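Local coordinates for protein Drep2 (Drosophila melanogaster, PDB 4D2K) that probably acts in apoptotic DNA fragmentation through its CIDE domain, the part described here, of a kind that forms higher-order assemblies, at residues Val49-Glu54 with Thr73-Arg79; Gly8-Leu12 with Gly24-Gly28. One frame throughout, in Å; residues are numbered along the deposited sequence.

Interaction 1: Val49-Glu54 with Thr73-Arg79; sequences VRVVLE and TVLLLLR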
loop_
_atom_site.group_PDB
_atom_site.type_symbol
_atom_site.label_atom_id
_atom_site.label_comp_id
_atom_site.label_asym_id
_atom_site.label_seq_id
_atom_site.Cartn_x
_atom_site.Cartn_y
_atom_site.Cartn_z
ATOM N N VAL A 49 7.889 -5.969 2.315
ATOM C CA VAL A 49 6.471 -5.858 2.611
ATOM C C VAL A 49 5.697 -6.309 1.384
ATOM O O VAL A 49 6.245 -6.441 0.279
ATOM C CB VAL A 49 6.045 -4.392 2.986
ATOM C CG1 VAL A 49 6.781 -3.902 4.224
ATOM C CG2 VAL A 49 6.305 -3.435 1.822
ATOM N N ARG A 50 4.414 -6.532 1.578
ATOM C CA ARG A 50 3.527 -6.776 0.472
ATOM C C ARG A 50 2.427 -5.704 0.488
ATOM O O ARG A 50 2.072 -5.187 1.536
ATOM C CB ARG A 50 2.981 -8.198 0.588
ATOM C CG ARG A 50 4.034 -9.243 0.235
ATOM C CD ARG A 50 3.713 -10.621 0.789
ATOM N NE ARG A 50 3.554 -10.588 2.242
ATOM C CZ ARG A 50 2.406 -10.804 2.877
ATOM N NH1 ARG A 50 1.309 -11.101 2.186
ATOM N NH2 ARG A 50 2.362 -10.744 4.204
ATOM N N VAL A 51 1.906 -5.349 -0.674
ATOM C CA VAL A 51 0.820 -4.379 -0.733
ATOM C C VAL A 51 -0.391 -5.057 -1.344
ATOM O O VAL A 51 -0.276 -5.702 -2.378
ATOM C CB VAL A 51 1.215 -3.126 -1.545
ATOM C CG1 VAL A 51 0.030 -2.188 -1.675
ATOM C CG2 VAL A 51 2.395 -2.415 -0.875
ATOM N N VAL A 52 -1.547 -4.945 -0.710
ATOM C CA VAL A 52 -2.716 -5.592 -1.272
ATOM C C VAL A 52 -3.884 -4.633 -1.285
ATOM O O VAL A 52 -3.901 -3.663 -0.537
ATOM C CB VAL A 52 -3.124 -6.888 -0.476
ATOM C CG1 VAL A 52 -2.003 -7.917 -0.474
ATOM C CG2 VAL A 52 -3.544 -6.544 0.957
ATOM N N LEU A 53 -4.873 -4.913 -2.123
ATOM C CA LEU A 53 -6.101 -4.133 -2.115
ATOM C C LEU A 53 -6.831 -4.396 -0.806
ATOM O O LEU A 53 -6.876 -5.532 -0.325
ATOM C CB LEU A 53 -6.990 -4.517 -3.295
ATOM C CG LEU A 53 -6.530 -4.168 -4.709
ATOM C CD1 LEU A 53 -7.605 -4.611 -5.692
ATOM C CD2 LEU A 53 -6.303 -2.673 -4.828
ATOM N N GLU A 54 -7.404 -3.355 -0.227
ATOM C CA GLU A 54 -8.148 -3.538 0.999
ATOM C C GLU A 54 -9.411 -4.361 0.745
ATOM O O GLU A 54 -9.864 -5.090 1.620
ATOM C CB GLU A 54 -8.503 -2.187 1.640
ATOM C CG GLU A 54 -9.110 -2.321 3.058
ATOM C CD GLU A 54 -10.579 -2.687 3.034
ATOM O OE1 GLU A 54 -11.263 -2.324 2.053
ATOM O OE2 GLU A 54 -11.056 -3.347 3.980
ATOM N N THR A 73 -7.689 4.830 -3.800
ATOM C CA THR A 73 -7.845 3.396 -3.578
ATOM C C THR A 73 -7.219 3.054 -2.218
ATOM O O THR A 73 -6.114 3.525 -1.906
ATOM C CB THR A 73 -7.161 2.551 -4.690
ATOM O OG1 THR A 73 -7.784 2.813 -5.951
ATOM C CG2 THR A 73 -7.246 1.072 -4.386
ATOM N N VAL A 74 -7.949 2.281 -1.412
ATOM C CA VAL A 74 -7.462 1.845 -0.099
ATOM C C VAL A 74 -6.624 0.566 -0.223
ATOM O O VAL A 74 -7.103 -0.448 -0.714
ATOM C CB VAL A 74 -8.622 1.589 0.886
ATOM C CG1 VAL A 74 -8.073 1.295 2.294
ATOM C CG2 VAL A 74 -9.568 2.771 0.911
ATOM N N LEU A 75 -5.373 0.645 0.208
ATOM C CA LEU A 75 -4.409 -0.451 0.154
ATOM C C LEU A 75 -3.979 -0.843 1.570
ATOM O O LEU A 75 -4.001 -0.014 2.474
ATOM C CB LEU A 75 -3.179 -0.052 -0.669
ATOM C CG LEU A 75 -3.380 0.363 -2.128
ATOM C CD1 LEU A 75 -2.075 0.890 -2.750
ATOM C CD2 LEU A 75 -3.935 -0.819 -2.931
ATOM N N LEU A 76 -3.624 -2.107 1.781
ATOM C CA LEU A 76 -3.044 -2.514 3.054
ATOM C C LEU A 76 -1.590 -2.856 2.815
ATOM O O LEU A 76 -1.227 -3.482 1.814
ATOM C CB LEU A 76 -3.764 -3.725 3.671
ATOM C CG LEU A 76 -5.283 -3.716 3.864
ATOM C CD1 LEU A 76 -5.712 -4.940 4.660
ATOM C CD2 LEU A 76 -5.776 -2.441 4.530
ATOM N N LEU A 77 -0.759 -2.463 3.760
ATOM C CA LEU A 77 0.619 -2.866 3.734
ATOM C C LEU A 77 0.726 -4.048 4.698
ATOM O O LEU A 77 0.339 -3.933 5.842
ATOM C CB LEU A 77 1.513 -1.697 4.138
ATOM C CG LEU A 77 3.010 -1.732 3.878
ATOM C CD1 LEU A 77 3.522 -0.313 3.809
ATOM C CD2 LEU A 77 3.688 -2.452 5.009
ATOM N N LEU A 78 1.217 -5.183 4.220
ATOM C CA LEU A 78 1.397 -6.383 5.042
ATOM C C LEU A 78 2.868 -6.633 5.279
ATOM O O LEU A 78 3.651 -6.709 4.323
ATOM C CB LEU A 78 0.813 -7.624 4.354
ATOM C CG LEU A 78 -0.643 -7.544 3.906
ATOM C CD1 LEU A 78 -1.063 -8.819 3.202
ATOM C CD2 LEU A 78 -1.540 -7.248 5.086
ATOM N N ARG A 79 3.258 -6.747 6.537
ATOM C CA ARG A 79 4.634 -7.121 6.853
ATOM C C ARG A 79 4.668 -8.469 7.568
ATOM O O ARG A 79 3.631 -8.970 8.011
ATOM C CB ARG A 79 5.300 -6.047 7.707
ATOM C CG ARG A 79 4.378 -5.429 8.758
ATOM C CD ARG A 79 5.062 -4.302 9.515
ATOM N NE ARG A 79 6.422 -4.669 9.896
ATOM C CZ ARG A 79 7.175 -3.973 10.740
ATOM N NH1 ARG A 79 6.690 -2.880 11.311
ATOM N NH2 ARG A 79 8.405 -4.378 11.029
#
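Arg50 lays its guanidinium against Leu78, one flat side turned to CB of the leucine, which stands 3.5 Å from Arg50 NH2. A bend at chi3 (-57°) brings the group back over its neighbour, and NH2 also hydrogen-bonds the carbonyl oxygen of Glu82. Putting an alanine here would probably uncover this flank of Leu78 and deprive the Glu82 carbonyl of that donor. On the same face of the sheet, Leu78 CD1 meets Val52 CG1 at 3.9 Å, the two side chains at roughly a right angle, and Val52 CG2 rests on CB of Leu76. Farther along, Leu76 CD2 touches Glu54 CG at 3.6 Å. The glutamate starts out side by side with Val74, then turns at chi2 and carries its carboxylate to a salt bridge with Arg19. These are adjacent antiparallel strands of the ubiquitin-like roll of the CIDE-N domain. Paired backbone bonds join Arg50 to Leu78 and Val52 to Leu76, and one more runs from Glu54 N to Val74 O (3.0 Å). The opposite face looks to helix 30-40. There Leu77 CD2 slants against Val49 CG1 at 3.5 Å, and Val51 CG1 meets Leu75 CD1 at 3.9 Å; Leu34 of the helix packs on both valines. The other branch of Leu75, CD2, lies 3.6 Å from CD2 of Leu53.

Interaction 2: Gly8-Leu12 with Gly24-Gly28; sequences GKRPL and GVVVG
The carbonyl oxygen of Val27 is gripped by Arg10, whose N donates a 2.9 Å bond to it, while Lys9 CA adds a weaker CA-H...O contact. Arg10 N stands well above the plane of this carbonyl, about 50° out of it, so this bond is less regular than the others of the pair. Arg10 CG approaches the same oxygen at 3.4 Å, because chi1 (70°) sets CG between the backbone N and the carbonyl carbon. From there the arginine runs on to Arg67, whose carbonyl takes a hydrogen bond from NH1, whereas NE is buried with no polar partner. In return Val27 N bonds to Arg10 O, and two further backbone bonds couple Leu12 with Val25, the one from Val25 N to Leu12 O being nearly straight (175°). Strands 10-16 and 22-27 thus form the N-terminal beta hairpin of the ubiquitin-like fold. Pro11 fits the ladder because it sits opposite Val26 in a non-hydrogen-bonded pair, where no N-H is needed toward this partner; its CA instead points a C-H at Val25 O, 3.3 Å away. The side chains of Leu12 and Val27 meet at about a right angle, Leu12 CD1 3.9 Å from Val27 CG2, on the face where Phe66 of helix 63-67 packs on Arg10, Leu12 and Val27. Val26 points to the reverse face, with Pro11, and its CG1 touches Lys9 CB at 3.8 Å. The lysine chain then passes Gly28, its CD 3.7 Å from Gly28 N, and NZ ends in a salt bridge with Glu32.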
loop_
_atom_site.group_PDB
_atom_site.type_symbol
_atom_site.label_atom_id
_atom_site.label_comp_id
_atom_site.label_asym_id
_atom_site.label_seq_id
_atom_site.Cartn_x
_atom_site.Cartn_y
_atom_site.Cartn_z
ATOM N N GLY A 8 1.300 11.136 -13.202
ATOM C CA GLY A 8 2.076 11.777 -12.158
ATOM C C GLY A 8 1.767 11.363 -10.727
ATOM O O GLY A 8 1.398 10.217 -10.469
ATOM N N LYS A 9 1.832 12.315 -9.804
ATOM C CA LYS A 9 1.602 11.997 -8.403
ATOM C C LYS A 9 0.108 11.839 -8.144
ATOM O O LYS A 9 -0.693 12.651 -8.609
ATOM C CB LYS A 9 2.178 13.100 -7.507
ATOM C CG LYS A 9 3.664 13.430 -7.730
ATOM C CD LYS A 9 4.636 12.398 -7.187
ATOM C CE LYS A 9 6.062 12.831 -7.522
ATOM N NZ LYS A 9 7.117 12.037 -6.835
ATOM N N ARG A 10 -0.272 10.833 -7.364
ATOM C CA ARG A 10 -1.694 10.584 -7.115
ATOM C C ARG A 10 -1.866 10.247 -5.632
ATOM O O ARG A 10 -0.970 9.653 -5.032
ATOM C CB ARG A 10 -2.207 9.437 -8.010
ATOM C CG ARG A 10 -1.650 8.064 -7.621
ATOM C CD ARG A 10 -1.850 6.985 -8.676
ATOM N NE ARG A 10 -1.042 7.242 -9.872
ATOM C CZ ARG A 10 -1.219 6.629 -11.040
ATOM N NH1 ARG A 10 -2.168 5.714 -11.165
ATOM N NH2 ARG A 10 -0.441 6.921 -12.074
ATOM N N PRO A 11 -3.027 10.570 -5.050
ATOM C CA PRO A 11 -3.284 10.203 -3.652
ATOM C C PRO A 11 -3.698 8.750 -3.581
ATOM O O PRO A 11 -4.401 8.301 -4.486
ATOM C CB PRO A 11 -4.439 11.114 -3.244
ATOM C CG PRO A 11 -5.142 11.431 -4.543
ATOM C CD PRO A 11 -4.092 11.411 -5.620
ATOM N N LEU A 12 -3.227 8.025 -2.563
ATOM C CA LEU A 12 -3.644 6.652 -2.287
ATOM C C LEU A 12 -3.758 6.533 -0.772
ATOM O O LEU A 12 -3.119 7.318 -0.053
ATOM C CB LEU A 12 -2.633 5.637 -2.843
ATOM C CG LEU A 12 -2.440 5.625 -4.368
ATOM C CD1 LEU A 12 -1.297 4.704 -4.789
ATOM C CD2 LEU A 12 -3.741 5.277 -5.081
ATOM N N GLY A 24 -2.417 8.613 4.479
ATOM C CA GLY A 24 -2.639 9.030 3.116
ATOM C C GLY A 24 -1.276 9.322 2.534
ATOM O O GLY A 24 -0.431 9.921 3.202
ATOM N N VAL A 25 -1.053 8.896 1.293
ATOM C CA VAL A 25 0.220 9.148 0.649
ATOM C C VAL A 25 -0.058 9.688 -0.713
ATOM O O VAL A 25 -1.136 9.474 -1.272
ATOM C CB VAL A 25 1.093 7.863 0.528
ATOM C CG1 VAL A 25 1.445 7.303 1.904
ATOM C CG2 VAL A 25 0.392 6.816 -0.359
ATOM N N VAL A 26 0.935 10.361 -1.270
ATOM C CA VAL A 26 0.838 10.877 -2.619
ATOM C C VAL A 26 2.072 10.443 -3.371
ATOM O O VAL A 26 3.173 10.860 -3.032
ATOM C CB VAL A 26 0.717 12.410 -2.646
ATOM C CG1 VAL A 26 0.623 12.901 -4.100
ATOM C CG2 VAL A 26 -0.490 12.856 -1.856
ATOM N N VAL A 27 1.888 9.605 -4.395
ATOM C CA VAL A 27 3.012 8.937 -5.054
ATOM C C VAL A 27 2.798 8.787 -6.558
ATOM O O VAL A 27 1.656 8.706 -7.037
ATOM C CB VAL A 27 3.273 7.529 -4.454
ATOM C CG1 VAL A 27 3.718 7.628 -2.969
ATOM C CG2 VAL A 27 2.032 6.665 -4.592
ATOM N N GLY A 28 3.907 8.746 -7.300
ATOM C CA GLY A 28 3.864 8.593 -8.745
ATOM C C GLY A 28 4.121 7.193 -9.260
ATOM O O GLY A 28 3.720 6.868 -10.375
#

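In the fold
Both contacts belong to one mixed sheet and meet where strand 10-16 runs parallel to strand 74-79: their centres lie 15 Å apart, yet Leu12 CD2 of interaction 2 comes within 4.2 Å of Thr73 N of interaction 1. Backbone bonds between Lys13 and both Thr73 and Leu75 join the two pairs just beyond that point. Interaction 1 is central, about 4 Å from the centre of the chain, whereas interaction 2 includes the outermost strand 22-27 and lies about 11 Å out. Helix 30-40 packs on both, with Leu33 on Leu75 of interaction 1 and Arg36 on Val25 and Val27 of interaction 2, as expected of a helix lying across a ubiquitin-like sheet.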